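Long-range contacts in 2-C-methyl-D-erythritol 4-phosphate cytidylyltransferase (Thermus thermophilus HB8, PDB 2PX7), which probably catalyses the transfer of a cytidylyl group from CTP to 2-C-methyl-D-erythritol 4-phosphate, a step of the non-mevalonate route to isoprenoids: residues A65-V70 with A103-L108; T175-E180 with Q197-L202. All coordinates share one frame; numbering follows the deposited sequence.

In the fold
Contacts 1 and 2 follow one another along the chain, with centres about 17 Å apart, and they meet at the start of helix 175-188. There the side-chain oxygen Thr175 OG1 lies 2.6 Å from Leu106 O, a probable hydrogen bond, and the backbone pair Pro107 O and Thr175 N, 2.9 Å apart, is probably another. The loop 103-108 of contact 1 is thus joined directly to the helix that carries one half of contact 2. Contact 1 ties a strand of the mixed sheet to the loop before strand 108-111, and contact 2 pairs two helices. Both lie away from the predicted sites, among them Lys44, a probable transition-state stabiliser, and Arg161 and Lys217, which probably position the substrate.

Contact 1 of 2, residues A65-V70 with A103-L108; sequences AAEVLV and AASLPL
Two donors grip the carboxylate oxygen Glu67 OE1: the backbone amide of Ser105, with N to OE1 at 2.9 Å and an N-H...O angle of 162°, and the hydroxyl of Ser27 on the neighbouring strand 27-31. The amide reaches the syn lone pair of OE1. The second oxygen, Glu67 OE2, lies 3.0 Å from Ser105 OG, at most a weak hydrogen bond, since the hydroxyl proton has another acceptor within reach. With CG anti to the backbone N (chi1 177°) and the next torsion also extended, the glutamate reaches from strand to loop at full length. An alanine here would probably leave the amide of Ser105 and the hydroxyl of Ser27 without their shared acceptor.

Apolar contacts lie on both sides of Glu67 along the chain. Leu69 brings CD1 against the backbone of the loop, 3.7 Å from Ala104 CA, with the methyls of Ala103 and Ala104 slightly farther off. Toward the other end, Leu106 CD1 packs on Ala66 CB at 3.6 Å and more loosely on Glu67 CB. From 66 to 69 and from 103 to 106 the two chains run nearly antiparallel, 157° apart. In this Rossmann-like nucleotidyltransferase fold, strand 67-72 lies between strands 85-88 and 27-31, while residues 103-108 lead from helix 93-103 into strand 108-111 on the far side of strand 27-31.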
loop_
_atom_site.group_PDB
_atom_site.type_symbol
_atom_site.label_atom_id
_atom_site.label_comp_id
_atom_site.label_asym_id
_atom_site.label_seq_id
_atom_site.Cartn_x
_atom_site.Cartn_y
_atom_site.Cartn_z
ATOM N N ALA A 65 17.179 -20.947 -5.368
ATOM C CA ALA A 65 17.889 -20.360 -6.516
ATOM C C ALA A 65 19.289 -20.928 -6.668
ATOM O O ALA A 65 19.982 -21.147 -5.674
ATOM C CB ALA A 65 17.947 -18.838 -6.398
ATOM N N ALA A 66 19.711 -21.131 -7.913
ATOM C CA ALA A 66 21.032 -21.696 -8.192
ATOM C C ALA A 66 22.183 -20.770 -7.746
ATOM O O ALA A 66 23.243 -21.243 -7.351
ATOM C CB ALA A 66 21.162 -22.081 -9.674
ATOM N N GLU A 67 21.949 -19.455 -7.784
ATOM C CA GLU A 67 22.976 -18.451 -7.457
ATOM C C GLU A 67 22.330 -17.192 -6.858
ATOM O O GLU A 67 21.406 -16.615 -7.448
ATOM C CB GLU A 67 23.763 -18.104 -8.728
ATOM C CG GLU A 67 24.825 -17.020 -8.574
ATOM C CD GLU A 67 25.534 -16.708 -9.892
ATOM O OE1 GLU A 67 24.892 -16.176 -10.828
ATOM O OE2 GLU A 67 26.751 -16.983 -9.982
ATOM N N VAL A 68 22.785 -16.799 -5.672
ATOM C CA VAL A 68 22.362 -15.555 -5.036
ATOM C C VAL A 68 23.589 -14.638 -4.899
ATOM O O VAL A 68 24.625 -15.033 -4.342
ATOM C CB VAL A 68 21.691 -15.776 -3.658
ATOM C CG1 VAL A 68 21.166 -14.452 -3.082
ATOM C CG2 VAL A 68 20.552 -16.823 -3.738
ATOM N N LEU A 69 23.464 -13.425 -5.430
ATOM C CA LEU A 69 24.535 -12.426 -5.385
ATOM C C LEU A 69 24.024 -11.208 -4.644
ATOM O O LEU A 69 22.956 -10.677 -4.966
ATOM C CB LEU A 69 24.963 -12.052 -6.804
ATOM C CG LEU A 69 25.542 -13.175 -7.676
ATOM C CD1 LEU A 69 25.441 -12.831 -9.141
ATOM C CD2 LEU A 69 27.011 -13.456 -7.318
ATOM N N VAL A 70 24.783 -10.780 -3.644
ATOM C CA VAL A 70 24.369 -9.721 -2.731
ATOM C C VAL A 70 25.384 -8.584 -2.737
ATOM O O VAL A 70 26.596 -8.823 -2.662
ATOM C CB VAL A 70 24.218 -10.251 -1.278
ATOM C CG1 VAL A 70 23.775 -9.125 -0.314
ATOM C CG2 VAL A 70 23.236 -11.426 -1.228
ATOM N N ALA A 103 28.580 -10.220 -12.487
ATOM C CA ALA A 103 28.930 -11.493 -11.856
ATOM C C ALA A 103 27.914 -12.612 -12.092
ATOM O O ALA A 103 28.214 -13.776 -11.818
ATOM C CB ALA A 103 29.145 -11.293 -10.355
ATOM N N ALA A 104 26.723 -12.266 -12.600
ATOM C CA ALA A 104 25.653 -13.247 -12.831
ATOM C C ALA A 104 26.101 -14.329 -13.828
ATOM O O ALA A 104 26.667 -14.004 -14.861
ATOM C CB ALA A 104 24.374 -12.542 -13.321
ATOM N N SER A 105 25.859 -15.608 -13.516
ATOM C CA SER A 105 26.338 -16.697 -14.376
ATOM C C SER A 105 25.242 -17.369 -15.195
ATOM O O SER A 105 25.532 -18.063 -16.183
ATOM C CB SER A 105 27.152 -17.732 -13.573
ATOM O OG SER A 105 26.349 -18.396 -12.611
ATOM N N LEU A 106 23.986 -17.120 -14.821
ATOM C CA LEU A 106 22.840 -17.779 -15.447
ATOM C C LEU A 106 22.052 -16.813 -16.363
ATOM O O LEU A 106 22.065 -15.603 -16.134
ATOM C CB LEU A 106 21.967 -18.415 -14.355
ATOM C CG LEU A 106 22.759 -19.440 -13.515
ATOM C CD1 LEU A 106 22.189 -19.597 -12.126
ATOM C CD2 LEU A 106 22.854 -20.806 -14.222
ATOM N N PRO A 107 21.408 -17.338 -17.425
ATOM C CA PRO A 107 20.744 -16.497 -18.432
ATOM C C PRO A 107 19.421 -15.853 -18.013
ATOM O O PRO A 107 18.795 -15.140 -18.818
ATOM C CB PRO A 107 20.508 -17.465 -19.594
ATOM C CG PRO A 107 20.359 -18.795 -18.945
ATOM C CD PRO A 107 21.318 -18.774 -17.771
ATOM N N LEU A 108 19.010 -16.106 -16.768
ATOM C CA LEU A 108 17.808 -15.500 -16.207
ATOM C C LEU A 108 18.137 -14.877 -14.855
ATOM O O LEU A 108 18.869 -15.468 -14.065
ATOM C CB LEU A 108 16.702 -16.554 -16.077
ATOM C CG LEU A 108 15.284 -15.996 -16.144
ATOM C CD1 LEU A 108 14.836 -15.795 -17.566
ATOM C CD2 LEU A 108 14.334 -16.933 -15.430
#

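Contact 2 of 2, residues T175-E180 with Q197-L202; sequences TALLRE and QLVQAL
Helices 175-188 and 195-201 come closest at Leu178 and Val199, whose CA atoms are 6.6 Å apart, and no hydrogen bond joins the two segments. Val199 meets two neighbouring leucines, one with each methyl. Its CG1 lies 3.8 Å from Leu177 CD2, and its CG2 is 3.9 Å from Leu178 CD1. The valine lies roughly perpendicular to both leucine side chains. Both leucines carry CG anti to the backbone N (chi1 173° in Leu177 and -167° in Leu178), which swings their ends toward helix 195-201 although their CB atoms do not point directly at it.

This is apolar helix-to-helix packing, with helix 175-188 lying against the central sheet of the Rossmann-like fold characteristic of IspD cytidylyltransferases. That helix follows strand 165-174 of the mixed sheet, and Leu178 also packs on Val109 and Val111 of strand 108-111 and on Leu101 of helix 93-103. Tyr204, just beyond the second segment, touches both Leu177 and Val199.

Farther along, Leu202 bridges two residues of the first helix. Its CD1 sits 3.9 Å from Leu177 CD1, the two side chains running alongside one another and pointing opposite ways, and the same methyl is 3.7 Å from Glu180 CB. The contact with the glutamate thus uses the aliphatic base of its side chain. Gln200 faces a different partner: its NE2 makes a hydrogen bond to Gly156 O of the second subunit.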
loop_
_atom_site.group_PDB
_atom_site.type_symbol
_atom_site.label_atom_id
_atom_site.label_comp_id
_atom_site.label_asym_id
_atom_site.label_seq_id
_atom_site.Cartn_x
_atom_site.Cartn_y
_atom_site.Cartn_z
ATOM N N THR A 175 18.999 -12.281 -18.505
ATOM C CA THR A 175 20.247 -11.620 -18.056
ATOM C C THR A 175 20.863 -10.750 -19.158
ATOM O O THR A 175 21.264 -9.610 -18.908
ATOM C CB THR A 175 21.259 -12.676 -17.585
ATOM O OG1 THR A 175 20.591 -13.573 -16.688
ATOM C CG2 THR A 175 22.452 -12.031 -16.874
ATOM N N ALA A 176 20.901 -11.282 -20.369
ATOM C CA ALA A 176 21.428 -10.568 -21.542
ATOM C C ALA A 176 20.656 -9.276 -21.844
ATOM O O ALA A 176 21.222 -8.281 -22.301
ATOM C CB ALA A 176 21.381 -11.475 -22.750
ATOM N N LEU A 177 19.349 -9.300 -21.605
ATOM C CA LEU A 177 18.535 -8.127 -21.853
ATOM C C LEU A 177 18.834 -7.049 -20.806
ATOM O O LEU A 177 18.999 -5.883 -21.144
ATOM C CB LEU A 177 17.046 -8.501 -21.860
ATOM C CG LEU A 177 16.051 -7.344 -21.938
ATOM C CD1 LEU A 177 16.155 -6.570 -23.288
ATOM C CD2 LEU A 177 14.653 -7.881 -21.714
ATOM N N LEU A 178 18.895 -7.443 -19.537
ATOM C CA LEU A 178 19.210 -6.485 -18.479
ATOM C C LEU A 178 20.626 -5.872 -18.636
ATOM O O LEU A 178 20.843 -4.692 -18.350
ATOM C CB LEU A 178 18.987 -7.101 -17.078
ATOM C CG LEU A 178 18.999 -6.080 -15.923
ATOM C CD1 LEU A 178 17.904 -4.998 -16.137
ATOM C CD2 LEU A 178 18.841 -6.749 -14.558
ATOM N N ARG A 179 21.578 -6.676 -19.102
ATOM C CA ARG A 179 22.890 -6.148 -19.500
ATOM C C ARG A 179 22.761 -5.088 -20.608
ATOM O O ARG A 179 23.270 -3.999 -20.442
ATOM C CB ARG A 179 23.884 -7.284 -19.811
ATOM C CG ARG A 179 24.069 -8.196 -18.574
ATOM C CD ARG A 179 25.472 -8.751 -18.356
ATOM N NE ARG A 179 25.549 -10.141 -18.759
ATOM C CZ ARG A 179 25.911 -11.179 -17.996
ATOM N NH1 ARG A 179 26.293 -11.049 -16.739
ATOM N NH2 ARG A 179 25.903 -12.379 -18.536
ATOM N N GLU A 180 22.040 -5.377 -21.694
ATOM C CA GLU A 180 21.789 -4.351 -22.720
ATOM C C GLU A 180 21.180 -3.080 -22.138
ATOM O O GLU A 180 21.568 -1.973 -22.511
ATOM C CB GLU A 180 20.865 -4.851 -23.837
ATOM C CG GLU A 180 21.432 -5.941 -24.723
ATOM C CD GLU A 180 22.588 -5.469 -25.618
ATOM O OE1 GLU A 180 22.654 -4.269 -25.974
ATOM O OE2 GLU A 180 23.419 -6.320 -25.981
ATOM N N GLN A 197 12.302 0.062 -15.775
ATOM C CA GLN A 197 12.391 1.328 -16.524
ATOM C C GLN A 197 13.565 1.416 -17.477
ATOM O O GLN A 197 13.470 2.079 -18.508
ATOM C CB GLN A 197 12.407 2.508 -15.567
ATOM C CG GLN A 197 11.038 2.772 -14.945
ATOM C CD GLN A 197 11.167 3.635 -13.730
ATOM O OE1 GLN A 197 11.163 4.869 -13.823
ATOM N NE2 GLN A 197 11.361 2.998 -12.580
ATOM N N LEU A 198 14.677 0.758 -17.134
ATOM C CA LEU A 198 15.864 0.714 -18.018
ATOM C C LEU A 198 15.588 -0.153 -19.243
ATOM O O LEU A 198 16.023 0.154 -20.344
ATOM C CB LEU A 198 17.063 0.138 -17.262
ATOM C CG LEU A 198 17.516 0.831 -15.967
ATOM C CD1 LEU A 198 18.825 0.222 -15.507
ATOM C CD2 LEU A 198 17.633 2.352 -16.121
ATOM N N VAL A 199 14.873 -1.255 -19.032
ATOM C CA VAL A 199 14.529 -2.171 -20.109
ATOM C C VAL A 199 13.522 -1.503 -21.081
ATOM O O VAL A 199 13.641 -1.625 -22.299
ATOM C CB VAL A 199 13.985 -3.539 -19.531
ATOM C CG1 VAL A 199 13.416 -4.435 -20.647
ATOM C CG2 VAL A 199 15.091 -4.284 -18.778
ATOM N N GLN A 200 12.542 -0.806 -20.511
ATOM C CA GLN A 200 11.585 0.019 -21.256
ATOM C C GLN A 200 12.281 1.043 -22.174
ATOM O O GLN A 200 11.865 1.232 -23.312
ATOM C CB GLN A 200 10.642 0.697 -20.244
ATOM C CG GLN A 200 9.498 1.524 -20.804
ATOM C CD GLN A 200 8.627 2.046 -19.674
ATOM O OE1 GLN A 200 9.132 2.507 -18.637
ATOM N NE2 GLN A 200 7.330 1.947 -19.847
ATOM N N ALA A 201 13.365 1.664 -21.705
ATOM C CA ALA A 201 14.107 2.645 -22.513
ATOM C C ALA A 201 14.774 2.033 -23.753
ATOM O O ALA A 201 15.078 2.733 -24.718
ATOM C CB ALA A 201 15.117 3.408 -21.644
ATOM N N LEU A 202 14.947 0.711 -23.754
ATOM C CA LEU A 202 15.422 0.002 -24.948
ATOM C C LEU A 202 14.359 -0.158 -26.029
ATOM O O LEU A 202 14.673 -0.385 -27.187
ATOM C CB LEU A 202 15.969 -1.385 -24.563
ATOM C CG LEU A 202 17.369 -1.518 -23.965
ATOM C CD1 LEU A 202 17.626 -2.993 -23.630
ATOM C CD2 LEU A 202 18.465 -1.017 -24.921
#